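Local coordinates for protein acyl-coenzyme A oxidase 3 (Yarrowia lipolytica, PDB 5YS9) that oxidises acyl-CoA thioesters to trans-2-enoyl-CoA with FAD as cofactor and molecular oxygen as electron acceptor, yielding hydrogen peroxide in peroxisomal fatty acid beta-oxidation, at residues L411-F414 with T415-C419; L463-G466 with R467-Q471; G535-S538 with P539-F543; R550-C553 with A554-H557. All coordinates share one frame; numbering follows the deposited sequence.

Contact 1. Residues L411-F414 with T415-C419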
loop_
_atom_site.group_PDB
_atom_site.type_symbol
_atom_site.label_atom_id
_atom_site.label_comp_id
_atom_site.label_asym_id
_atom_site.label_seq_id
_atom_site.Cartn_x
_atom_site.Cartn_y
_atom_site.Cartn_z
ATOM N N LEU A 411 10.262 -14.280 -9.425
ATOM C CA LEU A 411 11.089 -13.129 -9.133
ATOM C C LEU A 411 10.406 -11.802 -9.507
ATOM O O LEU A 411 10.419 -10.870 -8.714
ATOM C CB LEU A 411 12.407 -13.241 -9.871
ATOM C CG LEU A 411 13.695 -13.703 -9.167
ATOM C CD1 LEU A 411 13.568 -14.317 -7.821
ATOM C CD2 LEU A 411 14.451 -14.668 -10.076
ATOM N N LYS A 412 9.841 -11.722 -10.705
ATOM C CA LYS A 412 9.025 -10.573 -11.089
ATOM C C LYS A 412 7.910 -10.321 -10.059
ATOM O O LYS A 412 7.778 -9.203 -9.579
ATOM C CB LYS A 412 8.409 -10.729 -12.491
ATOM C CG LYS A 412 7.679 -9.478 -12.948
ATOM C CD LYS A 412 6.201 -9.474 -12.585
ATOM C CE LYS A 412 5.535 -8.228 -13.114
ATOM N NZ LYS A 412 4.083 -8.226 -12.809
ATOM N N ALA A 413 7.136 -11.362 -9.726
ATOM C CA ALA A 413 5.995 -11.209 -8.822
ATOM C C ALA A 413 6.419 -10.634 -7.497
ATOM O O ALA A 413 5.937 -9.571 -7.114
ATOM C CB ALA A 413 5.256 -12.509 -8.599
ATOM N N PHE A 414 7.369 -11.309 -6.854
ATOM C CA PHE A 414 7.775 -10.962 -5.490
ATOM C C PHE A 414 8.618 -9.700 -5.333
ATOM O O PHE A 414 8.484 -9.002 -4.323
ATOM C CB PHE A 414 8.405 -12.183 -4.782
ATOM C CG PHE A 414 7.371 -13.214 -4.405
ATOM C CD1 PHE A 414 6.524 -12.982 -3.331
ATOM C CD2 PHE A 414 7.179 -14.371 -5.177
ATOM C CE1 PHE A 414 5.539 -13.904 -2.989
ATOM C CE2 PHE A 414 6.195 -15.302 -4.851
ATOM C CZ PHE A 414 5.360 -15.065 -3.761
ATOM N N THR A 415 9.473 -9.408 -6.313
ATOM C CA THR A 415 10.266 -8.210 -6.270
ATOM C C THR A 415 9.371 -6.995 -6.556
ATOM O O THR A 415 9.586 -5.919 -6.025
ATOM C CB THR A 415 11.543 -8.234 -7.188
ATOM O OG1 THR A 415 11.209 -8.358 -8.586
ATOM C CG2 THR A 415 12.489 -9.322 -6.783
ATOM N N THR A 416 8.354 -7.148 -7.387
ATOM C CA THR A 416 7.437 -6.030 -7.566
ATOM C C THR A 416 6.616 -5.783 -6.306
ATOM O O THR A 416 6.581 -4.641 -5.840
ATOM C CB THR A 416 6.604 -6.102 -8.852
ATOM O OG1 THR A 416 5.821 -7.298 -8.912
ATOM C CG2 THR A 416 7.539 -6.025 -10.021
ATOM N N TRP A 417 6.007 -6.823 -5.736
ATOM C CA TRP A 417 5.315 -6.672 -4.453
ATOM C C TRP A 417 6.216 -6.130 -3.326
ATOM O O TRP A 417 5.794 -5.277 -2.539
ATOM C CB TRP A 417 4.713 -7.987 -3.968
ATOM C CG TRP A 417 3.381 -8.358 -4.497
ATOM C CD1 TRP A 417 2.303 -7.522 -4.791
ATOM C CD2 TRP A 417 2.945 -9.669 -4.765
ATOM N NE1 TRP A 417 1.243 -8.261 -5.236
ATOM C CE2 TRP A 417 1.596 -9.587 -5.207
ATOM C CE3 TRP A 417 3.554 -10.929 -4.670
ATOM C CZ2 TRP A 417 0.855 -10.720 -5.554
ATOM C CZ3 TRP A 417 2.798 -12.061 -5.014
ATOM C CH2 TRP A 417 1.472 -11.937 -5.455
ATOM N N THR A 418 7.435 -6.637 -3.251
ATOM C CA THR A 418 8.361 -6.200 -2.251
ATOM C C THR A 418 8.702 -4.709 -2.403
ATOM O O THR A 418 8.716 -4.002 -1.401
ATOM C CB THR A 418 9.624 -7.074 -2.237
ATOM O OG1 THR A 418 9.267 -8.376 -1.762
ATOM C CG2 THR A 418 10.653 -6.503 -1.266
ATOM N N CYS A 419 8.929 -4.242 -3.639
ATOM C CA CYS A 419 9.178 -2.844 -3.883
ATOM C C CYS A 419 8.007 -1.985 -3.358
ATOM O O CYS A 419 8.228 -0.953 -2.730
ATOM C CB CYS A 419 9.495 -2.546 -5.381
ATOM S SG CYS A 419 9.732 -0.765 -5.760
#

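Contact 2. Residues L463-G466 with R467-Q471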
loop_
_atom_site.group_PDB
_atom_site.type_symbol
_atom_site.label_atom_id
_atom_site.label_comp_id
_atom_site.label_asym_id
_atom_site.label_seq_id
_atom_site.Cartn_x
_atom_site.Cartn_y
_atom_site.Cartn_z
ATOM N N LEU A 463 0.760 -18.660 -9.399
ATOM C CA LEU A 463 0.024 -19.922 -9.549
ATOM C C LEU A 463 0.508 -20.770 -10.740
ATOM O O LEU A 463 0.490 -21.984 -10.645
ATOM C CB LEU A 463 -1.483 -19.692 -9.660
ATOM C CG LEU A 463 -2.162 -19.064 -8.443
ATOM C CD1 LEU A 463 -3.640 -18.794 -8.735
ATOM C CD2 LEU A 463 -2.044 -19.881 -7.164
ATOM N N SER A 464 0.926 -20.136 -11.836
ATOM C CA SER A 464 1.500 -20.841 -12.966
ATOM C C SER A 464 2.823 -21.405 -12.621
ATOM O O SER A 464 3.122 -22.528 -12.980
ATOM C CB SER A 464 1.741 -19.933 -14.154
ATOM O OG SER A 464 0.532 -19.373 -14.537
ATOM N N MET A 465 3.655 -20.600 -11.980
ATOM C CA MET A 465 4.957 -21.080 -11.676
ATOM C C MET A 465 4.867 -22.196 -10.646
ATOM O O MET A 465 5.627 -23.132 -10.757
ATOM C CB MET A 465 5.927 -19.957 -11.312
ATOM C CG MET A 465 6.704 -20.175 -10.030
ATOM S SD MET A 465 8.319 -19.474 -10.073
ATOM C CE MET A 465 8.461 -19.164 -8.336
ATOM N N GLY A 466 3.929 -22.095 -9.695
ATOM C CA GLY A 466 3.640 -23.149 -8.685
ATOM C C GLY A 466 3.201 -24.480 -9.274
ATOM O O GLY A 466 3.665 -25.519 -8.860
ATOM N N ARG A 467 2.305 -24.421 -10.256
ATOM C CA ARG A 467 1.988 -25.547 -11.135
ATOM C C ARG A 467 3.232 -25.996 -11.898
ATOM O O ARG A 467 3.501 -27.190 -11.963
ATOM C CB ARG A 467 0.859 -25.185 -12.107
ATOM C CG ARG A 467 0.470 -26.253 -13.138
ATOM C CD ARG A 467 -0.638 -25.855 -14.114
ATOM N NE ARG A 467 -0.212 -24.717 -14.939
ATOM C CZ ARG A 467 -0.907 -23.581 -15.166
ATOM N NH1 ARG A 467 -2.137 -23.390 -14.655
ATOM N NH2 ARG A 467 -0.375 -22.618 -15.933
ATOM N N GLY A 468 3.995 -25.065 -12.456
ATOM C CA GLY A 468 5.205 -25.408 -13.162
ATOM C C GLY A 468 6.258 -26.171 -12.342
ATOM O O GLY A 468 7.020 -26.974 -12.893
ATOM N N LEU A 469 6.328 -25.913 -11.034
ATOM C CA LEU A 469 7.304 -26.582 -10.193
ATOM C C LEU A 469 6.883 -28.023 -9.871
ATOM O O LEU A 469 7.716 -28.886 -9.709
ATOM C CB LEU A 469 7.470 -25.841 -8.884
ATOM C CG LEU A 469 8.125 -24.474 -8.952
ATOM C CD1 LEU A 469 7.865 -23.728 -7.629
ATOM C CD2 LEU A 469 9.610 -24.605 -9.290
ATOM N N ILE A 470 5.582 -28.236 -9.713
ATOM C CA ILE A 470 5.040 -29.533 -9.485
ATOM C C ILE A 470 5.246 -30.437 -10.728
ATOM O O ILE A 470 5.642 -31.613 -10.597
ATOM C CB ILE A 470 3.572 -29.416 -9.092
ATOM C CG1 ILE A 470 3.478 -28.815 -7.695
ATOM C CG2 ILE A 470 2.900 -30.787 -9.147
ATOM C CD1 ILE A 470 2.046 -28.518 -7.293
ATOM N N GLN A 471 5.013 -29.872 -11.909
ATOM C CA GLN A 471 5.307 -30.539 -13.172
ATOM C C GLN A 471 6.790 -30.831 -13.346
ATOM O O GLN A 471 7.133 -31.910 -13.845
ATOM C CB GLN A 471 4.772 -29.762 -14.376
ATOM C CG GLN A 471 3.248 -29.814 -14.501
ATOM C CD GLN A 471 2.686 -28.732 -15.440
ATOM O OE1 GLN A 471 3.285 -27.656 -15.607
ATOM N NE2 GLN A 471 1.551 -29.024 -16.065
#

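Contact 3. Residues G535-S538 with P539-F543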
loop_
_atom_site.group_PDB
_atom_site.type_symbol
_atom_site.label_atom_id
_atom_site.label_comp_id
_atom_site.label_asym_id
_atom_site.label_seq_id
_atom_site.Cartn_x
_atom_site.Cartn_y
_atom_site.Cartn_z
ATOM N N GLY A 535 -6.704 -40.725 -7.852
ATOM C CA GLY A 535 -8.014 -40.661 -7.249
ATOM C C GLY A 535 -9.042 -40.268 -8.280
ATOM O O GLY A 535 -10.218 -40.221 -7.986
ATOM N N GLY A 536 -8.579 -39.941 -9.477
ATOM C CA GLY A 536 -9.446 -39.648 -10.598
ATOM C C GLY A 536 -9.676 -38.220 -11.037
ATOM O O GLY A 536 -10.363 -38.004 -12.025
ATOM N N LEU A 537 -9.090 -37.250 -10.349
ATOM C CA LEU A 537 -9.126 -35.876 -10.825
ATOM C C LEU A 537 -8.271 -35.714 -12.067
ATOM O O LEU A 537 -7.284 -36.403 -12.232
ATOM C CB LEU A 537 -8.632 -34.914 -9.755
ATOM C CG LEU A 537 -9.529 -34.701 -8.544
ATOM C CD1 LEU A 537 -8.845 -33.781 -7.555
ATOM C CD2 LEU A 537 -10.867 -34.131 -8.967
ATOM N N SER A 538 -8.658 -34.790 -12.931
ATOM C CA SER A 538 -7.900 -34.444 -14.118
ATOM C C SER A 538 -6.702 -33.645 -13.685
ATOM O O SER A 538 -6.629 -33.255 -12.548
ATOM C CB SER A 538 -8.756 -33.599 -15.040
ATOM O OG SER A 538 -9.052 -32.357 -14.448
ATOM N N PRO A 539 -5.721 -33.431 -14.543
ATOM C CA PRO A 539 -4.596 -32.610 -14.064
ATOM C C PRO A 539 -5.040 -31.210 -13.602
ATOM O O PRO A 539 -4.678 -30.760 -12.505
ATOM C CB PRO A 539 -3.656 -32.573 -15.279
ATOM C CG PRO A 539 -3.880 -33.928 -15.868
ATOM C CD PRO A 539 -5.379 -34.098 -15.809
ATOM N N ASP A 540 -5.877 -30.573 -14.404
ATOM C CA ASP A 540 -6.431 -29.277 -14.047
ATOM C C ASP A 540 -7.168 -29.218 -12.706
ATOM O O ASP A 540 -6.962 -28.276 -11.963
ATOM C CB ASP A 540 -7.342 -28.791 -15.165
ATOM C CG ASP A 540 -6.578 -28.449 -16.413
ATOM O OD1 ASP A 540 -5.378 -28.096 -16.300
ATOM O OD2 ASP A 540 -7.188 -28.532 -17.505
ATOM N N GLN A 541 -8.009 -30.199 -12.395
ATOM C CA GLN A 541 -8.800 -30.164 -11.156
ATOM C C GLN A 541 -7.942 -30.361 -9.911
ATOM O O GLN A 541 -8.249 -29.847 -8.817
ATOM C CB GLN A 541 -9.886 -31.232 -11.176
ATOM C CG GLN A 541 -11.013 -30.986 -12.169
ATOM C CD GLN A 541 -11.866 -32.238 -12.421
ATOM O OE1 GLN A 541 -11.387 -33.384 -12.296
ATOM N NE2 GLN A 541 -13.136 -32.023 -12.786
ATOM N N ALA A 542 -6.882 -31.141 -10.085
ATOM C CA ALA A 542 -5.907 -31.383 -9.033
ATOM C C ALA A 542 -5.127 -30.111 -8.688
ATOM O O ALA A 542 -4.996 -29.779 -7.515
ATOM C CB ALA A 542 -4.962 -32.499 -9.463
ATOM N N PHE A 543 -4.615 -29.409 -9.705
ATOM C CA PHE A 543 -3.937 -28.129 -9.491
ATOM C C PHE A 543 -4.842 -27.089 -8.771
ATOM O O PHE A 543 -4.380 -26.373 -7.861
ATOM C CB PHE A 543 -3.425 -27.567 -10.824
ATOM C CG PHE A 543 -2.291 -28.340 -11.407
ATOM C CD1 PHE A 543 -1.151 -28.631 -10.646
ATOM C CD2 PHE A 543 -2.323 -28.766 -12.745
ATOM C CE1 PHE A 543 -0.085 -29.343 -11.206
ATOM C CE2 PHE A 543 -1.253 -29.472 -13.312
ATOM C CZ PHE A 543 -0.139 -29.755 -12.537
#

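Contact 4. Residues R550-C553 with A554-H557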
loop_
_atom_site.group_PDB
_atom_site.type_symbol
_atom_site.label_atom_id
_atom_site.label_comp_id
_atom_site.label_asym_id
_atom_site.label_seq_id
_atom_site.Cartn_x
_atom_site.Cartn_y
_atom_site.Cartn_z
ATOM N N ARG A 550 0.334 -24.529 -4.536
ATOM C CA ARG A 550 1.068 -23.967 -5.696
ATOM C C ARG A 550 1.645 -22.573 -5.462
ATOM O O ARG A 550 2.785 -22.295 -5.842
ATOM C CB ARG A 550 0.177 -23.886 -6.924
ATOM C CG ARG A 550 0.005 -25.198 -7.646
ATOM C CD ARG A 550 -0.785 -24.954 -8.914
ATOM N NE ARG A 550 -2.208 -24.688 -8.665
ATOM C CZ ARG A 550 -2.967 -23.852 -9.388
ATOM N NH1 ARG A 550 -2.454 -23.119 -10.371
ATOM N NH2 ARG A 550 -4.249 -23.693 -9.078
ATOM N N PHE A 551 0.828 -21.700 -4.857
ATOM C CA PHE A 551 1.252 -20.380 -4.438
ATOM C C PHE A 551 2.409 -20.428 -3.442
ATOM O O PHE A 551 3.407 -19.708 -3.615
ATOM C CB PHE A 551 0.087 -19.542 -3.828
ATOM C CG PHE A 551 0.466 -18.096 -3.612
ATOM C CD1 PHE A 551 1.069 -17.693 -2.449
ATOM C CD2 PHE A 551 0.320 -17.176 -4.632
ATOM C CE1 PHE A 551 1.478 -16.392 -2.267
ATOM C CE2 PHE A 551 0.731 -15.858 -4.464
ATOM C CZ PHE A 551 1.315 -15.473 -3.279
ATOM N N GLN A 552 2.266 -21.251 -2.399
ATOM C CA GLN A 552 3.338 -21.445 -1.397
ATOM C C GLN A 552 4.668 -21.932 -2.049
ATOM O O GLN A 552 5.759 -21.380 -1.782
ATOM C CB GLN A 552 2.882 -22.413 -0.287
ATOM C CG GLN A 552 1.979 -21.834 0.778
ATOM C CD GLN A 552 2.749 -20.953 1.755
ATOM O OE1 GLN A 552 2.478 -19.745 1.857
ATOM N NE2 GLN A 552 3.727 -21.549 2.468
ATOM N N CYS A 553 4.575 -22.935 -2.914
ATOM C CA CYS A 553 5.738 -23.370 -3.669
ATOM C C CYS A 553 6.382 -22.236 -4.434
ATOM O O CYS A 553 7.596 -22.066 -4.370
ATOM C CB CYS A 553 5.379 -24.502 -4.609
ATOM S SG CYS A 553 4.976 -26.057 -3.755
ATOM N N ALA A 554 5.585 -21.435 -5.136
ATOM C CA ALA A 554 6.130 -20.267 -5.865
ATOM C C ALA A 554 6.862 -19.335 -4.899
ATOM O O ALA A 554 7.949 -18.816 -5.187
ATOM C CB ALA A 554 5.016 -19.506 -6.580
ATOM N N LYS A 555 6.250 -19.144 -3.740
ATOM C CA LYS A 555 6.778 -18.231 -2.743
ATOM C C LYS A 555 8.068 -18.746 -2.137
ATOM O O LYS A 555 9.024 -17.994 -2.019
ATOM C CB LYS A 555 5.759 -17.994 -1.647
ATOM C CG LYS A 555 6.100 -16.850 -0.707
ATOM C CD LYS A 555 5.613 -17.072 0.719
ATOM C CE LYS A 555 4.487 -16.149 1.093
ATOM N NZ LYS A 555 4.196 -16.321 2.541
ATOM N N ILE A 556 8.111 -20.011 -1.748
ATOM C CA ILE A 556 9.289 -20.514 -1.058
ATOM C C ILE A 556 10.453 -20.649 -2.025
ATOM O O ILE A 556 11.581 -20.296 -1.705
ATOM C CB ILE A 556 9.015 -21.805 -0.260
ATOM C CG1 ILE A 556 8.009 -21.525 0.846
ATOM C CG2 ILE A 556 10.287 -22.293 0.414
ATOM C CD1 ILE A 556 7.051 -22.673 1.124
ATOM N N HIS A 557 10.172 -21.112 -3.219
ATOM C CA HIS A 557 11.217 -21.227 -4.220
ATOM C C HIS A 557 11.852 -19.867 -4.605
ATOM O O HIS A 557 13.070 -19.773 -4.778
ATOM C CB HIS A 557 10.631 -21.954 -5.439
ATOM C CG HIS A 557 11.493 -21.918 -6.659
ATOM N ND1 HIS A 557 12.566 -22.760 -6.835
ATOM C CD2 HIS A 557 11.401 -21.171 -7.789
ATOM C CE1 HIS A 557 13.104 -22.521 -8.022
ATOM N NE2 HIS A 557 12.402 -21.576 -8.627
#

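Contact 1. Residues L411-F414 with T415-C419
Phe414 and Trp417, three residues apart on helix 391-428, form a T-shaped (edge-to-face) aromatic pair within the alpha-helical C-alpha1 domain of the acyl-CoA oxidase fold. The six-membered rings have centroids 5.4 Å apart and planes inclined at 67°, with the indole edge directed at the phenyl face. Followed outward, Trp417 begins with CB beside the carbonyl oxygens of Ala413 and Phe414. CG and CD2 then pass near Ala413 O, CE3 comes to 3.9 Å from Phe414 CD1, and CZ3 sits above the phenyl face, displaced toward its rim. Both aromatic side chains hold CG anti to the carbonyl carbon (chi1 -73° for Phe414, -84° for Trp417), which sends the two rings off the same side of the helix. NE1 points elsewhere, to Gln428 OE1 of the second subunit, so the indole also links the two chains.

Three nearby threonines, Thr415, Thr416 and Thr418, turn their hydroxyls back on the preceding turn. Thr415 OG1 donates to Leu411 O at 2.6 Å, and Thr415 N reaches the same oxygen from the opposite face of the carbonyl plane. A valine in place of Thr415 would probably leave Leu411 O with the backbone N-H alone, its second grip lost. Thr416 OG1 lies 2.8 Å from Lys412 O and 2.9 Å from Ala413 O, and also meets Asn458 ND2 by a hydrogen bond. Thr418 repeats the double grip one turn on: its N and OG1, each 2.8 Å from Phe414 O, approach that oxygen from opposite faces of its plane.

Contact 2. Residues L463-G466 with R467-Q471
This is an intrahelical contact between successive turns of helix 458-477, a C-alpha1-domain helix whose Leu463 belongs to the FAD pocket. Its polar framework is backbone to backbone. Arg467 N donates to Leu463 O, Gly468 N to Ser464 O at 2.7 Å, and Leu469 N to Met465 O. The following bond, Ile470 N to Gly466 O, is weak at 3.4 Å. Leu463 O also accepts from Arg550 of helix 547-573.

Among the side chains, Arg467 makes the main return toward the first turn. Its CG is anti to the backbone N (chi1 177°), and a bend at chi3 (63°) folds the guanidinium back so that one face lies over Ser464 CA, offset toward the rim. NH2 comes to 3.6 Å from Ser464 OG, whose hydrogen bond goes instead to Val460 O. On another side of the helix, Leu469 CD1 lies 4.4 Å from Met465 CG, a light apolar touch, and Leu469 CG rests near Met465 O. Ile470 lays CG1 and CD1 by Gly466 O, while its side chain also packs on helix 507-534. Gly466 and Gly468 bring only backbone to this turn.

The chemistry is therefore that of a backbone-bonded helix with little side-chain bonding between its turns: Arg467 covers Ser464 with the face of its guanidinium, while Ser464 OG spends its bond on the preceding turn, so the approach of these two side chains is one of contact rather than of bonding.

Contact 3. Residues G535-S538 with P539-F543
Ser538 and Gln541 form a capping box at the N-terminus of helix 539-545, just after the chain has left helix 507-534 through a Schellman motif at Gly536, whose positive phi calls for glycine. The close-fitting part lies around Ser538, the N-cap residue. Its OG, placed between the backbone N and the carbonyl carbon (chi1 66°), faces the first turn and accepts from Gln541 N at 3.2 Å, with an N-H...O angle of 159°. In return Gln541 runs its extended chain back to the loop, and OE1 accepts from Ser538 N at 3.1 Å, almost straight at 176°. Ser538 O adds the first helical bond, from Ala542 N at 3.3 Å. An alanine in place of Ser538 would probably leave the N-H of Gln541 without its capping acceptor and fray the start of the helix.

Beside the box, Leu537 crosses the Gln541 side chain, its CD2 3.8 Å from Gln541 CB, and CD1 approaches Ala542 CA. That flank turns inward, since Ala542 is buried and touches Phe529 and Thr533 of helix 507-534. The other side is looser: Gly535 and Gly536 are solvent-exposed and make no appreciable contact with the helix start, and Pro539 is exposed as well, meeting Ser538 chiefly through the peptide they share. A weak bond is added to the box, from Ser538 OG to Gln541 OE1 at 3.3 Å.

Contact 4. Residues R550-C553 with A554-H557
Gln552 meets Ile556 and Lys555 of the next turn of helix 547-573, and with Cys553 and Ala554 it makes up the three consecutive residues that have the most surface buried by the contact. Gln552 O accepts from Ile556 N at 2.7 Å. The Gln552 side chain is bent at chi2 (-75°), which brings its amide back beside the next turn. NE2 lies 3.8 Å from Ile556 CD1, a methyl that also rests 3.4 Å from Gln552 O. OE1 stands 3.9 Å from Lys555 NZ, the two side chains running side by side in the same direction; at that separation the pair is a neighbourly approach rather than a bond. Lys555 NZ has a long, weak ion pair with Asp597.

Cys553 contributes mainly through its backbone: its O accepts from His557 N at 3.0 Å, and His557 CB settles close to that same oxygen. Ala554 bonds through N to Arg550 O at 3.0 Å and sets its CB against Phe551 O. The imidazole of His557 leads off to Tyr488 and Ser407, which hold ND1 and NE2, while Phe551 stacks on Tyr350 of the second subunit.

Between these turns the bonding is thus carried by main-chain N-H and C=O groups, and the side chains add van der Waals contact and one long polar approach. Arg550 NH1, which donates to a carbonyl of helix 458-477, and the imidazole of His557 tie this helix to its neighbours.

In the fold
Contacts 1, 2 and 4 lie on three helices that pack together, and contact 3, at the surface, reaches them through Phe543. The centres of contacts 2 and 4 are about 8 Å apart, joined by a probable hydrogen bond from Arg550 NH1 to Leu463 O at 3.2 Å and by Met465 packing on Ala554 and His557. Contact 1 meets contact 4 where Phe414 CZ lies 3.6 Å from Lys555 CG and Phe551 touches Trp417. In contact 2, Phe543 packs on Arg467, Ile470 and Gln471. The side chain of Leu463 in contact 2 lies about 4 Å from a bound FAD, against about 8 Å for that of Trp417.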